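Local structure of arginase (Trypanosoma brucei brucei, 4RHJ) at residues S246-S258 against L293-A307. The protein is an arginase-like protein of unknown function with the arginase-deacetylase fold, which evolved without the binuclear manganese cluster of true arginases. Sequence-based numbering, arbitrary orientation.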
loop_
_atom_site.group_PDB
_atom_site.type_symbol
_atom_site.label_atom_id
_atom_site.label_comp_id
_atom_site.label_asym_id
_atom_site.label_seq_id
_atom_site.Cartn_x
_atom_site.Cartn_y
_atom_site.Cartn_z
ATOM N N SER A 246 -0.502 13.409 -5.465
ATOM C CA SER A 246 0.899 13.008 -5.444
ATOM C C SER A 246 1.403 12.820 -3.990
ATOM O O SER A 246 2.397 12.121 -3.751
ATOM C CB SER A 246 1.756 14.034 -6.174
ATOM O OG SER A 246 1.943 15.177 -5.368
ATOM N N VAL A 247 0.710 13.424 -3.025
ATOM C CA VAL A 247 1.113 13.299 -1.623
ATOM C C VAL A 247 1.012 11.864 -1.120
ATOM O O VAL A 247 1.800 11.458 -0.274
ATOM C CB VAL A 247 0.280 14.207 -0.668
ATOM C CG1 VAL A 247 -1.083 13.600 -0.333
ATOM C CG2 VAL A 247 1.044 14.453 0.655
ATOM N N LEU A 248 0.049 11.094 -1.626
ATOM C CA LEU A 248 -0.110 9.708 -1.182
ATOM C C LEU A 248 1.064 8.884 -1.693
ATOM O O LEU A 248 1.983 9.418 -2.294
ATOM C CB LEU A 248 -1.445 9.127 -1.671
ATOM C CG LEU A 248 -2.704 9.758 -1.065
ATOM C CD1 LEU A 248 -3.985 9.261 -1.702
ATOM C CD2 LEU A 248 -2.733 9.472 0.405
ATOM N N ASP A 249 1.052 7.587 -1.447
ATOM C CA ASP A 249 2.086 6.750 -2.023
ATOM C C ASP A 249 1.621 6.400 -3.440
ATOM O O ASP A 249 0.422 6.451 -3.721
ATOM C CB ASP A 249 2.323 5.499 -1.165
ATOM C CG ASP A 249 3.671 4.855 -1.421
ATOM O OD1 ASP A 249 3.702 3.877 -2.195
ATOM O OD2 ASP A 249 4.694 5.324 -0.865
ATOM N N PRO A 250 2.564 6.099 -4.347
ATOM C CA PRO A 250 2.159 5.571 -5.654
ATOM C C PRO A 250 1.398 4.237 -5.525
ATOM O O PRO A 250 0.635 3.881 -6.433
ATOM C CB PRO A 250 3.491 5.390 -6.395
ATOM C CG PRO A 250 4.450 6.308 -5.687
ATOM C CD PRO A 250 4.019 6.333 -4.262
ATOM N N ALA A 251 1.572 3.533 -4.414
ATOM C CA ALA A 251 0.804 2.301 -4.173
ATOM C C ALA A 251 -0.702 2.555 -4.014
ATOM O O ALA A 251 -1.530 1.736 -4.458
ATOM C CB ALA A 251 1.332 1.566 -2.951
ATOM N N PHE A 252 -1.042 3.686 -3.393
ATOM C CA PHE A 252 -2.443 4.076 -3.160
ATOM C C PHE A 252 -2.969 5.000 -4.237
ATOM O O PHE A 252 -4.130 4.881 -4.639
ATOM C CB PHE A 252 -2.596 4.748 -1.790
ATOM C CG PHE A 252 -2.000 3.949 -0.674
ATOM C CD1 PHE A 252 -0.640 3.990 -0.437
ATOM C CD2 PHE A 252 -2.780 3.137 0.108
ATOM C CE1 PHE A 252 -0.059 3.251 0.571
ATOM C CE2 PHE A 252 -2.221 2.394 1.119
ATOM C CZ PHE A 252 -0.856 2.448 1.351
ATOM N N ALA A 253 -2.117 5.899 -4.727
ATOM C CA ALA A 253 -2.516 6.862 -5.755
ATOM C C ALA A 253 -1.547 6.924 -6.955
ATOM O O ALA A 253 -0.898 7.939 -7.187
ATOM C CB ALA A 253 -2.669 8.252 -5.131
ATOM N N PRO A 254 -1.458 5.835 -7.728
ATOM C CA PRO A 254 -0.531 5.783 -8.862
ATOM C C PRO A 254 -0.778 6.831 -9.953
ATOM O O PRO A 254 0.139 7.112 -10.723
ATOM C CB PRO A 254 -0.754 4.373 -9.416
ATOM C CG PRO A 254 -2.027 3.930 -8.860
ATOM C CD PRO A 254 -2.172 4.571 -7.550
ATOM N N ALA A 255 -1.970 7.426 -9.988
ATOM C CA ALA A 255 -2.408 8.212 -11.145
ATOM C C ALA A 255 -1.935 9.657 -11.156
ATOM O O ALA A 255 -2.746 10.572 -11.292
ATOM C CB ALA A 255 -3.912 8.184 -11.247
ATOM N N VAL A 256 -0.621 9.845 -11.056
ATOM C CA VAL A 256 -0.010 11.172 -11.061
ATOM C C VAL A 256 1.216 11.236 -11.988
ATOM O O VAL A 256 1.884 10.233 -12.179
ATOM C CB VAL A 256 0.404 11.593 -9.627
ATOM C CG1 VAL A 256 -0.812 11.646 -8.713
ATOM C CG2 VAL A 256 1.448 10.638 -9.057
ATOM N N ASP A 257 1.505 12.427 -12.527
ATOM C CA ASP A 257 2.600 12.683 -13.486
ATOM C C ASP A 257 3.900 11.876 -13.269
ATOM O O ASP A 257 4.094 10.816 -13.895
ATOM C CB ASP A 257 2.935 14.186 -13.487
ATOM C CG ASP A 257 3.673 14.624 -14.745
ATOM O OD1 ASP A 257 3.555 13.917 -15.767
ATOM O OD2 ASP A 257 4.352 15.682 -14.721
ATOM N N SER A 258 4.788 12.392 -12.421
ATOM C CA SER A 258 5.995 11.678 -12.008
ATOM C C SER A 258 5.804 11.264 -10.560
ATOM O O SER A 258 6.152 12.006 -9.663
ATOM C CB SER A 258 7.267 12.536 -12.154
ATOM O OG SER A 258 7.539 12.945 -13.483
ATOM N N LEU A 293 -3.073 7.417 -16.166
ATOM C CA LEU A 293 -1.866 7.054 -15.418
ATOM C C LEU A 293 -2.167 6.101 -14.264
ATOM O O LEU A 293 -1.279 5.722 -13.516
ATOM C CB LEU A 293 -1.182 8.317 -14.879
ATOM C CG LEU A 293 -0.965 9.518 -15.810
ATOM C CD1 LEU A 293 -0.339 10.637 -15.046
ATOM C CD2 LEU A 293 -0.092 9.173 -17.036
ATOM N N ASP A 294 -3.429 5.701 -14.145
ATOM C CA ASP A 294 -3.891 4.908 -13.014
ATOM C C ASP A 294 -3.634 3.412 -13.172
ATOM O O ASP A 294 -3.464 2.901 -14.276
ATOM C CB ASP A 294 -5.387 5.152 -12.787
ATOM C CG ASP A 294 -5.778 5.095 -11.315
ATOM O OD1 ASP A 294 -4.960 4.673 -10.475
ATOM O OD2 ASP A 294 -6.921 5.468 -10.998
ATOM N N VAL A 295 -3.602 2.704 -12.048
ATOM C CA VAL A 295 -3.564 1.245 -12.085
ATOM C C VAL A 295 -5.014 0.822 -11.947
ATOM O O VAL A 295 -5.765 1.390 -11.143
ATOM C CB VAL A 295 -2.666 0.610 -10.969
ATOM C CG1 VAL A 295 -2.975 -0.874 -10.789
ATOM C CG2 VAL A 295 -1.177 0.795 -11.267
ATOM N N TYR A 296 -5.425 -0.145 -12.751
ATOM C CA TYR A 296 -6.834 -0.507 -12.787
ATOM C C TYR A 296 -7.091 -1.937 -12.349
ATOM O O TYR A 296 -6.326 -2.827 -12.679
ATOM C CB TYR A 296 -7.400 -0.299 -14.192
ATOM C CG TYR A 296 -7.593 1.146 -14.564
ATOM C CD1 TYR A 296 -8.826 1.751 -14.434
ATOM C CD2 TYR A 296 -6.528 1.915 -15.008
ATOM C CE1 TYR A 296 -9.006 3.062 -14.751
ATOM C CE2 TYR A 296 -6.704 3.232 -15.346
ATOM C CZ TYR A 296 -7.938 3.803 -15.206
ATOM O OH TYR A 296 -8.111 5.124 -15.521
ATOM N N ARG A 297 -8.192 -2.146 -11.623
ATOM C CA ARG A 297 -8.669 -3.483 -11.302
ATOM C C ARG A 297 -9.017 -4.206 -12.612
ATOM O O ARG A 297 -8.866 -3.644 -13.697
ATOM C CB ARG A 297 -9.896 -3.441 -10.370
ATOM C CG ARG A 297 -9.841 -2.465 -9.199
ATOM C CD ARG A 297 -10.815 -2.861 -8.060
ATOM N NE ARG A 297 -12.215 -3.013 -8.482
ATOM C CZ ARG A 297 -13.239 -3.197 -7.653
ATOM N NH1 ARG A 297 -13.048 -3.262 -6.343
ATOM N NH2 ARG A 297 -14.475 -3.310 -8.129
ATOM N N LYS A 298 -9.494 -5.437 -12.528
ATOM C CA LYS A 298 -9.805 -6.188 -13.752
ATOM C C LYS A 298 -11.160 -5.740 -14.345
ATOM O O LYS A 298 -11.470 -6.034 -15.510
ATOM C CB LYS A 298 -9.770 -7.709 -13.489
ATOM C CG LYS A 298 -9.744 -8.566 -14.760
ATOM C CD LYS A 298 -9.255 -9.976 -14.495
ATOM C CE LYS A 298 -10.307 -10.878 -13.880
ATOM N NZ LYS A 298 -11.450 -11.211 -14.788
ATOM N N ASP A 299 -11.922 -4.976 -13.556
ATOM C CA ASP A 299 -13.217 -4.405 -13.971
ATOM C C ASP A 299 -13.157 -2.917 -14.362
ATOM O O ASP A 299 -14.205 -2.289 -14.544
ATOM C CB ASP A 299 -14.253 -4.602 -12.860
ATOM C CG ASP A 299 -14.102 -3.611 -11.720
ATOM O OD1 ASP A 299 -13.011 -3.051 -11.522
ATOM O OD2 ASP A 299 -15.103 -3.381 -11.010
ATOM N N ASN A 300 -11.934 -2.384 -14.502
ATOM C CA ASN A 300 -11.624 -1.020 -14.989
ATOM C C ASN A 300 -11.797 0.090 -13.956
ATOM O O ASN A 300 -11.951 1.244 -14.330
ATOM C CB ASN A 300 -12.465 -0.625 -16.218
ATOM C CG ASN A 300 -12.618 -1.749 -17.212
ATOM O OD1 ASN A 300 -11.761 -2.631 -17.305
ATOM N ND2 ASN A 300 -13.715 -1.725 -17.965
ATOM N N VAL A 301 -11.771 -0.231 -12.669
ATOM C CA VAL A 301 -11.808 0.835 -11.658
ATOM C C VAL A 301 -10.367 1.253 -11.280
ATOM O O VAL A 301 -9.463 0.424 -11.153
ATOM C CB VAL A 301 -12.639 0.412 -10.406
ATOM C CG1 VAL A 301 -12.543 1.452 -9.323
ATOM C CG2 VAL A 301 -14.096 0.269 -10.770
ATOM N N GLY A 302 -10.144 2.554 -11.183
ATOM C CA GLY A 302 -8.829 3.080 -10.884
ATOM C C GLY A 302 -8.608 3.118 -9.392
ATOM O O GLY A 302 -9.455 3.603 -8.636
ATOM N N LEU A 303 -7.466 2.595 -8.969
ATOM C CA LEU A 303 -7.015 2.701 -7.585
ATOM C C LEU A 303 -7.029 4.145 -7.060
ATOM O O LEU A 303 -7.360 4.403 -5.914
ATOM C CB LEU A 303 -5.609 2.123 -7.460
ATOM C CG LEU A 303 -5.590 0.723 -6.863
ATOM C CD1 LEU A 303 -6.561 -0.203 -7.602
ATOM C CD2 LEU A 303 -4.182 0.182 -6.872
ATOM N N THR A 304 -6.655 5.089 -7.913
ATOM C CA THR A 304 -6.579 6.486 -7.503
ATOM C C THR A 304 -7.953 7.095 -7.367
ATOM O O THR A 304 -8.168 7.993 -6.551
ATOM C CB THR A 304 -5.783 7.296 -8.492
ATOM O OG1 THR A 304 -4.590 6.572 -8.814
ATOM C CG2 THR A 304 -5.441 8.683 -7.914
ATOM N N ALA A 305 -8.881 6.608 -8.179
ATOM C CA ALA A 305 -10.266 7.066 -8.092
ATOM C C ALA A 305 -10.862 6.644 -6.743
ATOM O O ALA A 305 -11.505 7.442 -6.055
ATOM C CB ALA A 305 -11.076 6.516 -9.221
ATOM N N ILE A 306 -10.626 5.385 -6.383
ATOM C CA ILE A 306 -11.083 4.843 -5.111
ATOM C C ILE A 306 -10.531 5.698 -3.977
ATOM O O ILE A 306 -11.276 6.214 -3.147
ATOM C CB ILE A 306 -10.658 3.345 -4.947
ATOM C CG1 ILE A 306 -11.444 2.447 -5.906
ATOM C CG2 ILE A 306 -10.866 2.852 -3.530
ATOM C CD1 ILE A 306 -10.873 1.040 -6.059
ATOM N N ALA A 307 -9.220 5.872 -3.979
ATOM C CA ALA A 307 -8.527 6.636 -2.951
ATOM C C ALA A 307 -9.032 8.063 -2.866
ATOM O O ALA A 307 -9.348 8.562 -1.798
ATOM C CB ALA A 307 -7.038 6.630 -3.230
#
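With chi1 at -46°, Thr304 turns OG1 away from its own carbonyl carbon and into the loop at Ala255, while CG2, anti to the backbone N, lies 4.0 Å from Ala253 CB. Its OG1 accepts the backbone N-H of Ala255 at 3.0 Å, a bent bond (137°), and gives its own proton to Asp294 OD1 at 2.5 Å, coming from above the carboxylate plane. A threonine suits this place because one branch can relay between loop amide and carboxylate while the methyl packs. The Thr304 backbone N meets the syn lone pairs of both OD1 and OD2, so the carboxylate straddles this amide, two residues after the N-cap Gly302. The methyl of Ala255, the centre of an inverse gamma turn, is packed closely: its CB sits 3.4 Å from Thr304 CB, tighter than usual, and 3.6 Å from Asp294 CG. Pro254 contributes a rigid ring with no N-H to satisfy; its CG lies against Asp294 OD1 and, at 4.0 Å, Val295 CB. Leu293 CD1 packs on the backbone joining Val256 to Asp257. Arg297 of the third subunit binds Val256 O at the trimer interface. The contact joins the loop after strand 239-244 to the start of helix 303-316. The side chain of Val256 lies about 5 Å from that of Asp244, which binds manganese in another structure of this protein, though not here. Held by two donors of Thr304, its hydroxyl and an amide N-H shared by both oxygens, the buried carboxylate near a helix N-terminus would probably remain ionised, fixing the hydroxyl as an acceptor.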